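Local coordinates for uncharacterized protein MT2708 (Mycobacterium tuberculosis, PDB 2FGG) that is of unknown function but belongs to the Rv2632c-like family, to which mycobacterial Rv1738 is related, at residues C11-L16 and A28-A33; R35-V40 and A69-A74; G41-D46 and D57-A62. All blocks are in the same frame, centred on the assembly; numbering follows the deposited sequence.

A three-stranded antiparallel sheet with one long helix, 54-83, against one face accounts for all three contacts. Interaction 1 pairs the first two strands by backbone bonds, with a charged pair on the solvent-facing side and apolar side chains on the helix side. Interactions 2 and 3 both join strand 35-43 to helix 54-83, their centres about 18 Å apart. In interaction 2 a glutamine amide meets the strand backbone beside buried selenomethionine packing. Interaction 3 is built of a close glycine-helix approach and leucine packing, without conventional hydrogen bonds. Interactions 1 and 2 touch directly, through the bonds between strands 24-32 and 35-43. Each contact mixes buried and more exposed residues.

Interaction 1. Residues C11-L16 and A28-A33; sequences CQIDVL and ARLSWA
Asp-14 and Arg-29 face each other as an antiparallel hydrogen-bonded pair in the beta hairpin formed by strands 14-19 and 24-32. Asp-14 N donates to Arg-29 O at 3.1 Å, within the carbonyl plane. The return bond, Arg-29 N to Asp-14 O at 3.0 Å, is almost straight at the hydrogen (174°), although its donor sits well above the carbonyl plane. Arg-29 O also receives a CA-H...O contact from Ile-13 CA.

The two side chains of this pair leave the same face of the sheet. Arg-29 runs extended through its first torsions, then bends at chi3 (46°), which turns the guanidinium towards the Asp-14 side chain. NH2 reaches Asp-14 OD2 at 3.5 Å, a long salt bridge, with the carboxylate and guanidinium planes 71° apart rather than aligned for a two-pronged bond.

The apolar side chains gather on the other face. Ile-13 divides its branches: CG2 lies 3.8 Å from Ala-28 CB, and CG1 meets Leu-30 CD1 at 4.1 Å. Val-15 adds a looser contact to Ala-28, its non-hydrogen-bonded partner. Helix 54-83 lies against this face, where Leu-65 touches Ala-28, and Leu-68 and Leu-72 touch Leu-30.

Towards Cys-11 the paired backbones diverge, and a water accepts from Ser-31 N and lies near Gln-12 O, a second bond too short to be taken as certain. Beyond it, Cys-11 SG approaches the Trp-32 indole obliquely, coming to 4.2 Å from CZ3.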
ATOM      1  N   CYS A  11     -11.691   3.708  -7.626  1.00 69.27           N
ATOM      2  CA  CYS A  11     -10.245   3.866  -7.725  1.00 69.74           C
ATOM      3  C   CYS A  11      -9.646   2.611  -8.300  1.00 69.57           C
ATOM      4  O   CYS A  11     -10.295   1.571  -8.377  1.00 69.90           O
ATOM      5  CB  CYS A  11      -9.605   4.075  -6.353  1.00 69.44           C
ATOM      6  SG  CYS A  11     -10.228   5.459  -5.457  1.00 71.52           S
ATOM      7  N   GLN A  12      -8.389   2.726  -8.693  1.00 69.51           N
ATOM      8  CA  GLN A  12      -7.552   1.576  -8.901  1.00 69.33           C
ATOM      9  C   GLN A  12      -6.241   1.803  -8.196  1.00 68.86           C
ATOM     10  O   GLN A  12      -5.686   2.903  -8.231  1.00 68.90           O
ATOM     11  CB  GLN A  12      -7.325   1.329 -10.380  1.00 69.70           C
ATOM     12  CG  GLN A  12      -8.472   0.592 -11.007  1.00 71.28           C
ATOM     13  CD  GLN A  12      -8.114   0.035 -12.340  1.00 73.34           C
ATOM     14  OE1 GLN A  12      -7.683   0.768 -13.233  1.00 74.41           O
ATOM     15  NE2 GLN A  12      -8.276  -1.276 -12.495  1.00 74.31           N
ATOM     16  N   ILE A  13      -5.769   0.762  -7.527  1.00 68.02           N
ATOM     17  CA  ILE A  13      -4.456   0.766  -6.935  1.00 67.39           C
ATOM     18  C   ILE A  13      -3.589  -0.069  -7.866  1.00 67.43           C
ATOM     19  O   ILE A  13      -3.917  -1.216  -8.160  1.00 67.34           O
ATOM     20  CB  ILE A  13      -4.491   0.198  -5.503  1.00 67.13           C
ATOM     21  CG1 ILE A  13      -5.283   1.139  -4.593  1.00 66.29           C
ATOM     22  CG2 ILE A  13      -3.088   0.014  -4.945  1.00 66.75           C
ATOM     23  CD1 ILE A  13      -5.840   0.469  -3.384  1.00 64.26           C
ATOM     24  N   ASP A  14      -2.507   0.533  -8.351  1.00 67.21           N
ATOM     25  CA  ASP A  14      -1.596  -0.105  -9.293  1.00 67.28           C
ATOM     26  C   ASP A  14      -0.447  -0.772  -8.540  1.00 67.21           C
ATOM     27  O   ASP A  14       0.401  -0.085  -7.973  1.00 67.36           O
ATOM     28  CB  ASP A  14      -1.044   0.938 -10.271  1.00 67.19           C
ATOM     29  CG  ASP A  14      -2.118   1.522 -11.196  1.00 67.93           C
ATOM     30  OD1 ASP A  14      -2.950   0.762 -11.735  1.00 68.21           O
ATOM     31  OD2 ASP A  14      -2.116   2.753 -11.405  1.00 68.99           O
ATOM     32  N   VAL A  15      -0.418  -2.105  -8.541  1.00 67.14           N
ATOM     33  CA  VAL A  15       0.615  -2.864  -7.820  1.00 66.83           C
ATOM     34  C   VAL A  15       1.704  -3.361  -8.761  1.00 66.82           C
ATOM     35  O   VAL A  15       1.408  -3.952  -9.791  1.00 66.53           O
ATOM     36  CB  VAL A  15       0.035  -4.086  -7.053  1.00 66.88           C
ATOM     37  CG1 VAL A  15       1.113  -4.740  -6.190  1.00 66.71           C
ATOM     38  CG2 VAL A  15      -1.140  -3.678  -6.196  1.00 65.96           C
ATOM     39  N   LEU A  16       2.957  -3.105  -8.392  1.00 67.02           N
ATOM     40  CA  LEU A  16       4.117  -3.648  -9.084  1.00 67.10           C
ATOM     41  C   LEU A  16       4.871  -4.576  -8.140  1.00 67.60           C
ATOM     42  O   LEU A  16       5.148  -4.205  -7.008  1.00 67.53           O
ATOM     43  CB  LEU A  16       5.028  -2.511  -9.554  1.00 66.86           C
ATOM     44  CG  LEU A  16       6.433  -2.813 -10.091  1.00 66.77           C
ATOM     45  CD1 LEU A  16       6.392  -3.486 -11.457  1.00 66.07           C
ATOM     46  CD2 LEU A  16       7.258  -1.543 -10.159  1.00 66.80           C
ATOM     47  N   ALA A  28       2.506  -0.401  -4.058  1.00 65.10           N
ATOM     48  CA  ALA A  28       1.076  -0.165  -4.308  1.00 65.10           C
ATOM     49  C   ALA A  28       0.793   1.337  -4.391  1.00 65.34           C
ATOM     50  O   ALA A  28       0.847   2.042  -3.384  1.00 65.55           O
ATOM     51  CB  ALA A  28       0.231  -0.811  -3.233  1.00 65.19           C
ATOM     52  N   ARG A  29       0.495   1.816  -5.598  1.00 65.41           N
ATOM     53  CA  ARG A  29       0.306   3.241  -5.857  1.00 65.62           C
ATOM     54  C   ARG A  29      -1.166   3.624  -5.930  1.00 65.04           C
ATOM     55  O   ARG A  29      -1.929   3.032  -6.675  1.00 65.10           O
ATOM     56  CB  ARG A  29       1.024   3.655  -7.149  1.00 65.43           C
ATOM     57  CG  ARG A  29       0.809   5.123  -7.541  1.00 66.64           C
ATOM     58  CD  ARG A  29       1.425   5.485  -8.887  1.00 67.06           C
ATOM     59  NE  ARG A  29       1.131   4.490  -9.919  1.00 70.62           N
ATOM     60  CZ  ARG A  29       1.603   4.522 -11.165  1.00 71.33           C
ATOM     61  NH1 ARG A  29       2.399   5.511 -11.564  1.00 71.85           N
ATOM     62  NH2 ARG A  29       1.273   3.559 -12.017  1.00 71.72           N
ATOM     63  N   LEU A  30      -1.543   4.628  -5.149  1.00 64.82           N
ATOM     64  CA  LEU A  30      -2.888   5.189  -5.176  1.00 64.42           C
ATOM     65  C   LEU A  30      -2.817   6.705  -5.394  1.00 64.63           C
ATOM     66  O   LEU A  30      -2.050   7.400  -4.723  1.00 64.81           O
ATOM     67  CB  LEU A  30      -3.624   4.860  -3.867  1.00 64.24           C
ATOM     68  CG  LEU A  30      -4.965   5.537  -3.546  1.00 63.80           C
ATOM     69  CD1 LEU A  30      -6.058   5.170  -4.549  1.00 62.25           C
ATOM     70  CD2 LEU A  30      -5.401   5.194  -2.138  1.00 63.60           C
ATOM     71  N   SER A  31      -3.597   7.210  -6.346  1.00 64.66           N
ATOM     72  CA  SER A  31      -3.770   8.646  -6.513  1.00 64.75           C
ATOM     73  C   SER A  31      -4.913   9.093  -5.626  1.00 64.80           C
ATOM     74  O   SER A  31      -6.051   8.663  -5.813  1.00 64.62           O
ATOM     75  CB  SER A  31      -4.070   8.998  -7.967  1.00 64.82           C
ATOM     76  OG  SER A  31      -2.892   8.976  -8.747  1.00 65.56           O
ATOM     77  N   TRP A  32      -4.607   9.944  -4.651  1.00 65.22           N
ATOM     78  CA  TRP A  32      -5.603  10.348  -3.652  1.00 65.80           C
ATOM     79  C   TRP A  32      -5.424  11.778  -3.149  1.00 66.39           C
ATOM     80  O   TRP A  32      -4.325  12.179  -2.765  1.00 66.50           O
ATOM     81  CB  TRP A  32      -5.629   9.369  -2.470  1.00 65.41           C
ATOM     82  CG  TRP A  32      -6.760   9.632  -1.532  1.00 64.91           C
ATOM     83  CD1 TRP A  32      -6.690  10.239  -0.313  1.00 64.63           C
ATOM     84  CD2 TRP A  32      -8.140   9.325  -1.751  1.00 64.84           C
ATOM     85  NE1 TRP A  32      -7.941  10.321   0.246  1.00 64.49           N
ATOM     86  CE2 TRP A  32      -8.851   9.770  -0.616  1.00 64.68           C
ATOM     87  CE3 TRP A  32      -8.847   8.718  -2.799  1.00 64.53           C
ATOM     88  CZ2 TRP A  32     -10.239   9.623  -0.494  1.00 64.78           C
ATOM     89  CZ3 TRP A  32     -10.229   8.577  -2.680  1.00 64.62           C
ATOM     90  CH2 TRP A  32     -10.906   9.025  -1.534  1.00 64.81           C
ATOM     91  N   ALA A  33      -6.525  12.531  -3.151  1.00 67.13           N
ATOM     92  CA  ALA A  33      -6.550  13.917  -2.704  1.00 67.71           C
ATOM     93  C   ALA A  33      -5.417  14.716  -3.336  1.00 68.34           C
ATOM     94  O   ALA A  33      -4.735  15.488  -2.662  1.00 68.65           O
ATOM     95  CB  ALA A  33      -6.491  13.990  -1.179  1.00 67.66           C
TER
HETATM   96  O   HOH W   1      -4.817   5.229  -8.214  1.00 62.22           O

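Interaction 2. Residues R35-V40 and A69-A74; sequences RQMVGV and ANQLFA
Gln-71 projects from helix 54-83 onto the backbone of Val-38, on strand 35-43 at the edge of the three-stranded antiparallel sheet in this beta-beta-beta-alpha arrangement. The local helix and strand axes come within 8.7 Å of each other.

The glutamine torsions explain its reach. CG stands anti to the carbonyl carbon, and the chain beyond it is extended (chi2 171°), which carries the terminal amide out to the strand. NE2 donates to Val-38 O at 3.1 Å. That acceptor lies practically in the amide plane and the bond is nearly straight at the hydrogen (171°), yet NE2 approaches from above the carbonyl plane, away from the lone-pair directions. On the same amide, OE1 accepts from a water at 2.8 Å, and this water in turn accepts from Val-38 N at 3.0 Å. One side-chain amide thus serves both the C=O and the N-H of Val-38, one directly and one through water. Neighbouring residues Met-37 and Gly-39 instead bond through their backbones to strand 24-32. Asp-67, one turn earlier in the helix, accepts from Gln-71 NE2 through OD1 and from Val-40 N through OD2; the first bond helps fix the rotation of the amide.

Beside this polar strip lies the buried side chain of Met-37, modelled as selenomethionine. It is extended as far as SE and then bends at chi3 (72°), bringing the terminal methyl against the helix. The Met-37 and Gln-71 side chains run alongside each other in opposed senses, with Met-37 CE 3.6 Å from Gln-71 CB. Leu-72 crosses the end of the same side chain, and its CD2 rests 3.9 Å from Met-37 SE.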
ATOM      1  N   ARG A  35      -2.551  13.675  -4.430  1.00 70.47           N
ATOM      2  CA  ARG A  35      -1.211  13.173  -4.156  1.00 71.11           C
ATOM      3  C   ARG A  35      -1.036  11.720  -4.605  1.00 70.86           C
ATOM      4  O   ARG A  35      -1.993  10.946  -4.655  1.00 70.70           O
ATOM      5  CB  ARG A  35      -0.836  13.378  -2.678  1.00 71.01           C
ATOM      6  CG  ARG A  35      -1.491  12.413  -1.703  1.00 72.23           C
ATOM      7  CD  ARG A  35      -1.465  12.922  -0.263  1.00 72.33           C
ATOM      8  NE  ARG A  35      -2.539  13.884  -0.023  1.00 74.99           N
ATOM      9  CZ  ARG A  35      -2.717  14.554   1.113  1.00 75.67           C
ATOM     10  NH1 ARG A  35      -1.886  14.364   2.136  1.00 76.24           N
ATOM     11  NH2 ARG A  35      -3.727  15.416   1.223  1.00 74.87           N
ATOM     12  N   GLN A  36       0.196  11.381  -4.965  1.00 71.11           N
ATOM     13  CA  GLN A  36       0.564  10.025  -5.331  1.00 71.22           C
ATOM     14  C   GLN A  36       0.992   9.336  -4.066  1.00 71.12           C
ATOM     15  O   GLN A  36       1.997   9.698  -3.466  1.00 71.16           O
ATOM     16  CB  GLN A  36       1.729  10.018  -6.326  1.00 71.34           C
ATOM     17  CG  GLN A  36       1.496  10.827  -7.588  1.00 72.67           C
ATOM     18  CD  GLN A  36       0.305  10.331  -8.388  1.00 74.42           C
ATOM     19  OE1 GLN A  36       0.079   9.125  -8.507  1.00 75.32           O
ATOM     20  NE2 GLN A  36      -0.464  11.262  -8.942  1.00 75.37           N
HETATM   21  N   MSE A  37       0.225   8.351  -3.643  1.00 71.03           N
HETATM   22  CA  MSE A  37       0.578   7.617  -2.446  1.00 71.61           C
HETATM   23  C   MSE A  37       1.105   6.247  -2.827  1.00 69.78           C
HETATM   24  O   MSE A  37       0.514   5.556  -3.648  1.00 69.84           O
HETATM   25  CB  MSE A  37      -0.625   7.518  -1.521  1.00 71.24           C
HETATM   26  CG  MSE A  37      -1.152   8.871  -1.112  1.00 72.72           C
HETATM   27 SE   MSE A  37      -2.690   8.730   0.047  1.00 77.05          SE
HETATM   28  CE  MSE A  37      -1.851   8.114   1.649  1.00 75.19           C
ATOM     29  N   VAL A  38       2.241   5.874  -2.250  1.00 68.35           N
ATOM     30  CA  VAL A  38       2.861   4.588  -2.551  1.00 66.50           C
ATOM     31  C   VAL A  38       3.151   3.835  -1.272  1.00 65.52           C
ATOM     32  O   VAL A  38       3.853   4.324  -0.394  1.00 65.37           O
ATOM     33  CB  VAL A  38       4.169   4.738  -3.365  1.00 66.46           C
ATOM     34  CG1 VAL A  38       4.658   3.378  -3.845  1.00 65.71           C
ATOM     35  CG2 VAL A  38       3.963   5.659  -4.547  1.00 66.04           C
ATOM     36  N   GLY A  39       2.588   2.642  -1.176  1.00 64.65           N
ATOM     37  CA  GLY A  39       2.922   1.708  -0.115  1.00 63.83           C
ATOM     38  C   GLY A  39       4.014   0.791  -0.617  1.00 63.13           C
ATOM     39  O   GLY A  39       3.943   0.298  -1.742  1.00 62.87           O
ATOM     40  N   VAL A  40       5.039   0.578   0.203  1.00 62.48           N
ATOM     41  CA  VAL A  40       6.165  -0.254  -0.196  1.00 61.89           C
ATOM     42  C   VAL A  40       6.286  -1.437   0.754  1.00 61.67           C
ATOM     43  O   VAL A  40       6.259  -1.265   1.967  1.00 61.57           O
ATOM     44  CB  VAL A  40       7.483   0.555  -0.249  1.00 61.90           C
ATOM     45  CG1 VAL A  40       8.557  -0.221  -0.998  1.00 61.77           C
ATOM     46  CG2 VAL A  40       7.262   1.899  -0.929  1.00 61.55           C
ATOM     47  N   ALA A  69      -2.275   1.498   3.751  1.00 60.41           N
ATOM     48  CA  ALA A  69      -3.354   1.624   4.733  1.00 60.31           C
ATOM     49  C   ALA A  69      -2.943   2.548   5.881  1.00 60.76           C
ATOM     50  O   ALA A  69      -3.711   3.434   6.265  1.00 61.05           O
ATOM     51  CB  ALA A  69      -3.758   0.271   5.263  1.00 60.04           C
ATOM     52  N   ASN A  70      -1.726   2.363   6.401  1.00 60.96           N
ATOM     53  CA  ASN A  70      -1.202   3.189   7.487  1.00 61.11           C
ATOM     54  C   ASN A  70      -1.046   4.647   7.086  1.00 60.77           C
ATOM     55  O   ASN A  70      -1.284   5.548   7.885  1.00 61.24           O
ATOM     56  CB  ASN A  70       0.134   2.659   7.995  1.00 61.38           C
ATOM     57  CG  ASN A  70       0.015   1.299   8.667  1.00 64.45           C
ATOM     58  OD1 ASN A  70      -1.027   0.939   9.240  1.00 67.10           O
ATOM     59  ND2 ASN A  70       1.093   0.525   8.597  1.00 66.86           N
ATOM     60  N   GLN A  71      -0.642   4.882   5.848  1.00 60.21           N
ATOM     61  CA  GLN A  71      -0.560   6.238   5.333  1.00 59.65           C
ATOM     62  C   GLN A  71      -1.952   6.857   5.239  1.00 59.36           C
ATOM     63  O   GLN A  71      -2.125   8.042   5.517  1.00 60.20           O
ATOM     64  CB  GLN A  71       0.117   6.247   3.970  1.00 59.51           C
ATOM     65  CG  GLN A  71       1.609   6.023   4.029  1.00 59.08           C
ATOM     66  CD  GLN A  71       2.184   5.827   2.665  1.00 59.29           C
ATOM     67  OE1 GLN A  71       2.006   6.658   1.786  1.00 60.88           O
ATOM     68  NE2 GLN A  71       2.876   4.726   2.471  1.00 59.51           N
ATOM     69  N   LEU A  72      -2.940   6.050   4.869  1.00 58.14           N
ATOM     70  CA  LEU A  72      -4.307   6.521   4.766  1.00 57.21           C
ATOM     71  C   LEU A  72      -4.945   6.765   6.140  1.00 56.96           C
ATOM     72  O   LEU A  72      -5.813   7.641   6.278  1.00 56.88           O
ATOM     73  CB  LEU A  72      -5.142   5.552   3.929  1.00 56.93           C
ATOM     74  CG  LEU A  72      -4.930   5.623   2.416  1.00 55.55           C
ATOM     75  CD1 LEU A  72      -5.472   4.387   1.744  1.00 53.74           C
ATOM     76  CD2 LEU A  72      -5.576   6.881   1.846  1.00 54.29           C
ATOM     77  N   PHE A  73      -4.508   6.002   7.144  1.00 56.19           N
ATOM     78  CA  PHE A  73      -4.933   6.221   8.526  1.00 55.43           C
ATOM     79  C   PHE A  73      -4.328   7.517   9.062  1.00 54.91           C
ATOM     80  O   PHE A  73      -4.992   8.289   9.744  1.00 55.11           O
ATOM     81  CB  PHE A  73      -4.553   5.044   9.431  1.00 55.43           C
ATOM     82  CG  PHE A  73      -5.437   3.826   9.275  1.00 55.55           C
ATOM     83  CD1 PHE A  73      -6.813   3.914   9.433  1.00 54.95           C
ATOM     84  CD2 PHE A  73      -4.879   2.577   9.008  1.00 54.83           C
ATOM     85  CE1 PHE A  73      -7.623   2.782   9.290  1.00 54.93           C
ATOM     86  CE2 PHE A  73      -5.673   1.449   8.876  1.00 53.05           C
ATOM     87  CZ  PHE A  73      -7.048   1.552   9.011  1.00 54.50           C
ATOM     88  N   ALA A  74      -3.070   7.759   8.734  1.00 54.30           N
ATOM     89  CA  ALA A  74      -2.420   9.010   9.108  1.00 53.96           C
ATOM     90  C   ALA A  74      -3.090  10.213   8.441  1.00 53.54           C
ATOM     91  O   ALA A  74      -3.176  11.287   9.028  1.00 54.01           O
ATOM     92  CB  ALA A  74      -0.949   8.962   8.766  1.00 53.33           C
TER
HETATM   93  O   HOH W   2       3.577   7.733  -0.304  1.00 47.05           O

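Interaction 3. Residues G41-D46 and D57-A62; sequences GLARLD and DELAIA
Gly-41 and Ala-60 bring strand 35-43 and helix 54-83 into close backbone contact, with their CA atoms 4.7 Å apart. The short axes of strand 41-43 and helix 57-62 approach to 6.1 Å and run at 149°, a roughly antiparallel crossing of the sheet edge by the helix. Ala-60 O occupies the side of Gly-41 on which a beta carbon would otherwise project. It lies 3.5 Å from Gly-41 CA, in a CA-H...O contact with 152° at the hydrogen. Ala-60 CB in turn packs 3.9 Å from Gly-41 O, and its methyl also reaches Ala-26 on the middle strand, the residue to which Gly-41 is hydrogen-bonded through its backbone.

One helix residue, Leu-59, supplies most of the remaining packing. A chi1 of -179° places Leu-59 CG opposite the backbone N and sends the side chain towards the end of the strand and the loop that follows. Its CD2 branch does the touching: Ala-43 CB lies 4.0 Å from Leu-59 CD2, and Leu-45 CD2 is modelled 3.7 Å from that same methyl. The two leucines are set at a slant to each other, while Pro-51 gives Leu-45 another neighbour. Arg-44 brings NH1 obliquely to 4.1 Å from Leu-59 CD2. Cis peptides before Arg-44 and Asp-46, together with unusual backbone angles, make this loop's conformation doubtful, and the contacts of Arg-44 and Leu-45 are less secure than that of Ala-43.

Leu-42 points away from the helix segment, and Leu-42 O accepts a hydrogen bond from Arg-63 NH1. Between the two segments themselves, cohesion rests on van der Waals packing and a weak CA-H...O contact; the close backbone approach is consistent with the small Gly-41 and Ala-60 at the crossing, with Ala-43 leaving its methyl to meet Leu-59.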
ATOM      1  N   GLY A  41       6.399  -2.633   0.180  1.00 61.64           N
ATOM      2  CA  GLY A  41       6.553  -3.869   0.940  1.00 62.00           C
ATOM      3  C   GLY A  41       7.699  -4.740   0.450  1.00 62.29           C
ATOM      4  O   GLY A  41       7.960  -4.811  -0.744  1.00 61.84           O
ATOM      5  N   LEU A  42       8.375  -5.412   1.381  1.00 62.99           N
ATOM      6  CA  LEU A  42       9.554  -6.216   1.074  1.00 64.10           C
ATOM      7  C   LEU A  42       9.552  -7.552   1.794  1.00 64.74           C
ATOM      8  O   LEU A  42       9.289  -7.610   2.989  1.00 64.67           O
ATOM      9  CB  LEU A  42      10.815  -5.458   1.474  1.00 64.12           C
ATOM     10  CG  LEU A  42      11.308  -4.388   0.509  1.00 64.87           C
ATOM     11  CD1 LEU A  42      11.687  -3.126   1.263  1.00 65.65           C
ATOM     12  CD2 LEU A  42      12.483  -4.920  -0.304  1.00 65.91           C
ATOM     13  N   ALA A  43       9.846  -8.610   1.046  1.00 65.93           N
ATOM     14  CA  ALA A  43      10.145  -9.938   1.573  1.00 67.46           C
ATOM     15  C   ALA A  43      11.451 -10.298   0.876  1.00 68.72           C
ATOM     16  O   ALA A  43      11.548 -10.005  -0.306  1.00 69.08           O
ATOM     17  CB  ALA A  43       9.052 -10.889   1.169  1.00 67.30           C
ATOM     18  N   ARG A  44      12.472 -10.921   1.489  1.00 70.58           N
ATOM     19  CA  ARG A  44      12.552 -11.754   2.712  1.00 72.46           C
ATOM     20  C   ARG A  44      13.031 -13.115   2.208  1.00 73.15           C
ATOM     21  O   ARG A  44      14.060 -13.183   1.537  1.00 73.39           O
ATOM     22  CB  ARG A  44      11.258 -11.860   3.544  1.00 72.62           C
ATOM     23  CG  ARG A  44      11.268 -11.056   4.859  1.00 73.38           C
ATOM     24  CD  ARG A  44      10.184 -11.519   5.835  1.00 73.59           C
ATOM     25  NE  ARG A  44      10.686 -12.413   6.883  1.00 77.34           N
ATOM     26  CZ  ARG A  44      10.483 -13.733   6.933  1.00 78.91           C
ATOM     27  NH1 ARG A  44       9.779 -14.351   5.986  1.00 79.38           N
ATOM     28  NH2 ARG A  44      10.990 -14.445   7.940  1.00 79.56           N
ATOM     29  N   LEU A  45      12.287 -14.175   2.540  1.00 74.32           N
ATOM     30  CA  LEU A  45      12.395 -15.531   1.949  1.00 75.39           C
ATOM     31  C   LEU A  45      13.632 -15.879   1.082  1.00 76.23           C
ATOM     32  O   LEU A  45      13.724 -15.411  -0.057  1.00 76.47           O
ATOM     33  CB  LEU A  45      11.114 -15.854   1.144  1.00 75.32           C
ATOM     34  CG  LEU A  45       9.727 -16.083   1.779  1.00 75.38           C
ATOM     35  CD1 LEU A  45       9.677 -17.326   2.661  1.00 75.95           C
ATOM     36  CD2 LEU A  45       9.218 -14.880   2.555  1.00 75.21           C
ATOM     37  N   ASP A  46      14.579 -16.695   1.574  1.00 77.15           N
ATOM     38  CA  ASP A  46      14.687 -17.196   2.966  1.00 78.07           C
ATOM     39  C   ASP A  46      15.830 -18.210   3.285  1.00 78.44           C
ATOM     40  O   ASP A  46      15.707 -18.957   4.263  1.00 78.56           O
ATOM     41  CB  ASP A  46      13.338 -17.725   3.514  1.00 78.22           C
ATOM     42  CG  ASP A  46      12.883 -19.039   2.862  1.00 78.97           C
ATOM     43  OD1 ASP A  46      13.656 -19.671   2.100  1.00 79.20           O
ATOM     44  OD2 ASP A  46      11.729 -19.445   3.134  1.00 79.75           O
ATOM     45  N   ASP A  57       5.816 -12.922  -3.291  1.00 53.62           N
ATOM     46  CA  ASP A  57       4.974 -11.911  -3.932  1.00 53.69           C
ATOM     47  C   ASP A  57       3.828 -11.481  -3.043  1.00 53.63           C
ATOM     48  O   ASP A  57       3.639 -10.288  -2.809  1.00 54.33           O
ATOM     49  CB  ASP A  57       4.387 -12.435  -5.247  1.00 53.92           C
ATOM     50  CG  ASP A  57       5.430 -12.651  -6.315  1.00 54.33           C
ATOM     51  OD1 ASP A  57       6.625 -12.357  -6.083  1.00 55.17           O
ATOM     52  OD2 ASP A  57       5.045 -13.144  -7.393  1.00 55.39           O
ATOM     53  N   GLU A  58       3.056 -12.444  -2.553  1.00 53.28           N
ATOM     54  CA  GLU A  58       1.902 -12.130  -1.707  1.00 52.92           C
ATOM     55  C   GLU A  58       2.277 -11.507  -0.354  1.00 52.81           C
ATOM     56  O   GLU A  58       1.526 -10.696   0.185  1.00 53.43           O
ATOM     57  CB  GLU A  58       0.997 -13.357  -1.527  1.00 52.82           C
ATOM     58  CG  GLU A  58       1.605 -14.503  -0.738  1.00 51.69           C
ATOM     59  CD  GLU A  58       0.885 -15.815  -0.937  1.00 50.82           C
ATOM     60  OE1 GLU A  58      -0.006 -15.902  -1.802  1.00 52.56           O
ATOM     61  OE2 GLU A  58       1.222 -16.781  -0.237  1.00 49.91           O
ATOM     62  N   LEU A  59       3.431 -11.877   0.193  1.00 52.29           N
ATOM     63  CA  LEU A  59       3.924 -11.247   1.415  1.00 51.77           C
ATOM     64  C   LEU A  59       4.358  -9.805   1.166  1.00 52.12           C
ATOM     65  O   LEU A  59       4.124  -8.929   1.997  1.00 52.34           O
ATOM     66  CB  LEU A  59       5.077 -12.050   2.023  1.00 51.54           C
ATOM     67  CG  LEU A  59       5.719 -11.561   3.327  1.00 50.91           C
ATOM     68  CD1 LEU A  59       4.682 -11.199   4.376  1.00 49.81           C
ATOM     69  CD2 LEU A  59       6.685 -12.605   3.873  1.00 50.87           C
ATOM     70  N   ALA A  60       5.000  -9.564   0.029  1.00 52.44           N
ATOM     71  CA  ALA A  60       5.392  -8.220  -0.347  1.00 52.81           C
ATOM     72  C   ALA A  60       4.160  -7.358  -0.565  1.00 53.25           C
ATOM     73  O   ALA A  60       4.115  -6.229  -0.101  1.00 54.17           O
ATOM     74  CB  ALA A  60       6.244  -8.238  -1.583  1.00 52.53           C
ATOM     75  N   ILE A  61       3.166  -7.887  -1.269  1.00 53.59           N
ATOM     76  CA  ILE A  61       1.937  -7.145  -1.521  1.00 54.13           C
ATOM     77  C   ILE A  61       1.241  -6.820  -0.205  1.00 54.50           C
ATOM     78  O   ILE A  61       0.802  -5.697   0.007  1.00 55.44           O
ATOM     79  CB  ILE A  61       0.969  -7.915  -2.444  1.00 54.26           C
ATOM     80  CG1 ILE A  61       1.588  -8.130  -3.824  1.00 54.67           C
ATOM     81  CG2 ILE A  61      -0.326  -7.152  -2.610  1.00 54.84           C
ATOM     82  CD1 ILE A  61       0.788  -9.076  -4.697  1.00 56.00           C
ATOM     83  N   ALA A  62       1.152  -7.801   0.686  1.00 54.50           N
ATOM     84  CA  ALA A  62       0.543  -7.595   1.988  1.00 54.42           C
ATOM     85  C   ALA A  62       1.222  -6.449   2.745  1.00 54.53           C
ATOM     86  O   ALA A  62       0.556  -5.594   3.307  1.00 55.26           O
ATOM     87  CB  ALA A  62       0.567  -8.888   2.797  1.00 53.89           C
TER